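Long-range contact in coenzyme F420-dependent N(5),N(10)-methenyltetrahydromethanopterin reductase-related protein (Desulfurobacterium thermolithotrophum DSM 11699, PDB 6HUZ), which is a bacterial paralog of [Fe]-hydrogenase that binds the iron-guanylylpyridinol cofactor and uses tetrahydrofolate derivatives as substrates: residues Gly141-His146 and Glu178-Leu183. Numbering follows the deposited sequence.
Sequences GFSTMH and EKLKKL. With EDO (1,2-ethanediol), chain F.
Met145 and Leu180 carry the apolar part of this buried contact, where the end of strand 141-144 meets one face of helix 174-186. The thioether chain of Met145 bends at both chi2 (-64°) and chi3 (-73°). This brings SD of Met145 alongside CB of Leu180 at 3.9 Å. The same bends set CE of Met145 against CB of Leu183, also 3.9 Å away. Leu180, one helical turn before Leu183, sends its two methyls to different neighbours: CD2 lies 4.1 Å from CG of Met145, whereas CD1 turns to the strand. With an alanine at Met145 the sulfur and the terminal methyl would be lost, which is likely to open a gap against Leu180 and Leu183.

Toward the strand the helix offers the polar atoms of Ser143 and Thr144 only a methyl group. CD1 of Leu180 rests on Ser143, 3.4 Å from its OG. CB of Ser143 is 3.5 Å from the same CD1 of Leu180. The carbonyl O of Thr144 lies 3.8 Å from Leu180 CD1. The polar partner of Ser143 OG is the backbone O of Ala162, in strand 158-163, to which it is hydrogen-bonded.

On the helix's outer side, a salt bridge joins Lys181 NZ to Glu178 OE2 (3.4 Å), its hydrogen bond weak, beside a bound ethanediol.

Helix against edge strand of a parallel sheet is the alpha/beta layering of a Rossmann-like domain, and here the strand runs on into His146, which touches the iron-guanylylpyridinol cofactor.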
loop_
_atom_site.group_PDB
_atom_site.type_symbol
_atom_site.label_atom_id
_atom_site.label_comp_id
_atom_site.label_asym_id
_atom_site.label_seq_id
_atom_site.Cartn_x
_atom_site.Cartn_y
_atom_site.Cartn_z
ATOM N N GLY A 141 10.939 11.732 28.201
ATOM C CA GLY A 141 10.770 10.672 27.226
ATOM C C GLY A 141 9.472 10.786 26.458
ATOM O O GLY A 141 8.500 11.354 26.942
ATOM N N PHE A 142 9.451 10.246 25.244
ATOM C CA PHE A 142 8.270 10.272 24.368
ATOM C C PHE A 142 7.952 8.896 23.879
ATOM O O PHE A 142 8.808 8.249 23.301
ATOM C CB PHE A 142 8.515 11.186 23.164
ATOM C CG PHE A 142 8.599 12.615 23.618
ATOM C CD1 PHE A 142 9.798 13.149 24.054
ATOM C CD2 PHE A 142 7.465 13.410 23.672
ATOM C CE1 PHE A 142 9.871 14.461 24.477
ATOM C CE2 PHE A 142 7.543 14.712 24.111
ATOM C CZ PHE A 142 8.743 15.229 24.515
ATOM N N SER A 143 6.728 8.438 24.104
ATOM C CA SER A 143 6.306 7.106 23.670
ATOM C C SER A 143 4.789 7.106 23.545
ATOM O O SER A 143 4.210 8.169 23.325
ATOM C CB SER A 143 6.775 6.055 24.666
ATOM O OG SER A 143 6.479 4.735 24.247
ATOM N N THR A 144 4.139 5.938 23.657
ATOM C CA THR A 144 2.689 5.851 23.496
ATOM C C THR A 144 2.067 4.822 24.409
ATOM O O THR A 144 2.722 3.896 24.872
ATOM C CB THR A 144 2.276 5.372 22.012
ATOM O OG1 THR A 144 2.692 4.015 21.746
ATOM C CG2 THR A 144 2.816 6.261 20.887
ATOM N N MET A 145 0.761 4.982 24.640
ATOM C CA MET A 145 -0.032 4.031 25.399
ATOM C C MET A 145 -1.267 3.945 24.517
ATOM O O MET A 145 -2.365 4.292 24.927
ATOM C CB MET A 145 -0.321 4.501 26.837
ATOM C CG MET A 145 0.852 4.212 27.803
ATOM S SD MET A 145 1.277 2.471 28.096
ATOM C CE MET A 145 -0.040 1.952 29.074
ATOM N N HIS A 146 -1.052 3.492 23.259
ATOM C CA HIS A 146 -2.104 3.384 22.265
ATOM C C HIS A 146 -2.952 2.141 22.574
ATOM O O HIS A 146 -2.453 1.019 22.488
ATOM C CB HIS A 146 -1.509 3.336 20.856
ATOM C CG HIS A 146 -2.516 3.590 19.788
ATOM N ND1 HIS A 146 -3.762 2.990 19.819
ATOM C CD2 HIS A 146 -2.423 4.355 18.674
ATOM C CE1 HIS A 146 -4.379 3.393 18.721
ATOM N NE2 HIS A 146 -3.620 4.229 18.015
ATOM N N GLU A 178 9.998 0.482 30.263
ATOM C CA GLU A 178 9.660 -0.507 31.311
ATOM C C GLU A 178 8.460 -0.027 32.126
ATOM O O GLU A 178 7.598 -0.826 32.471
ATOM C CB GLU A 178 10.849 -0.782 32.240
ATOM C CG GLU A 178 11.950 -1.631 31.610
ATOM C CD GLU A 178 11.508 -2.924 30.946
ATOM O OE1 GLU A 178 10.776 -3.713 31.588
ATOM O OE2 GLU A 178 11.897 -3.148 29.777
ATOM N N LYS A 179 8.388 1.270 32.423
ATOM C CA LYS A 179 7.261 1.806 33.194
ATOM C C LYS A 179 5.958 1.603 32.419
ATOM O O LYS A 179 4.968 1.198 33.009
ATOM C CB LYS A 179 7.454 3.293 33.508
ATOM C CG LYS A 179 8.499 3.570 34.574
ATOM C CD LYS A 179 8.436 5.002 35.021
ATOM C CE LYS A 179 9.720 5.444 35.683
ATOM N NZ LYS A 179 9.589 6.803 36.278
ATOM N N LEU A 180 5.972 1.858 31.091
ATOM C CA LEU A 180 4.787 1.708 30.250
ATOM C C LEU A 180 4.391 0.253 30.186
ATOM O O LEU A 180 3.214 -0.073 30.370
ATOM C CB LEU A 180 5.059 2.279 28.851
ATOM C CG LEU A 180 5.442 3.764 28.856
ATOM C CD1 LEU A 180 5.554 4.300 27.446
ATOM C CD2 LEU A 180 4.452 4.586 29.672
ATOM N N LYS A 181 5.376 -0.635 29.963
ATOM C CA LYS A 181 5.120 -2.074 29.933
ATOM C C LYS A 181 4.436 -2.510 31.243
ATOM O O LYS A 181 3.521 -3.333 31.206
ATOM C CB LYS A 181 6.431 -2.858 29.775
ATOM C CG LYS A 181 6.938 -2.906 28.358
ATOM C CD LYS A 181 8.359 -3.479 28.288
ATOM C CE LYS A 181 8.423 -4.963 28.579
ATOM N NZ LYS A 181 9.815 -5.491 28.431
ATOM N N LYS A 182 4.888 -1.965 32.392
ATOM C CA LYS A 182 4.321 -2.291 33.708
ATOM C C LYS A 182 2.869 -1.802 33.793
ATOM O O LYS A 182 2.004 -2.553 34.236
ATOM C CB LYS A 182 5.194 -1.714 34.834
ATOM C CG LYS A 182 4.776 -2.165 36.224
ATOM C CD LYS A 182 5.873 -1.925 37.252
ATOM C CE LYS A 182 5.355 -1.577 38.637
ATOM N NZ LYS A 182 4.337 -2.542 39.136
ATOM N N LEU A 183 2.576 -0.563 33.334
ATOM C CA LEU A 183 1.193 -0.073 33.358
ATOM C C LEU A 183 0.299 -1.085 32.616
ATOM O O LEU A 183 -0.779 -1.426 33.116
ATOM C CB LEU A 183 1.066 1.336 32.737
ATOM C CG LEU A 183 1.611 2.463 33.617
ATOM C CD1 LEU A 183 1.478 3.827 32.940
ATOM C CD2 LEU A 183 0.927 2.490 34.975
HETATM C C1 EDO F . 6.771 -4.892 33.567
HETATM O O1 EDO F . 5.737 -5.513 32.798
HETATM C C2 EDO F . 7.565 -3.928 32.670
HETATM O O2 EDO F . 8.587 -3.237 33.380
#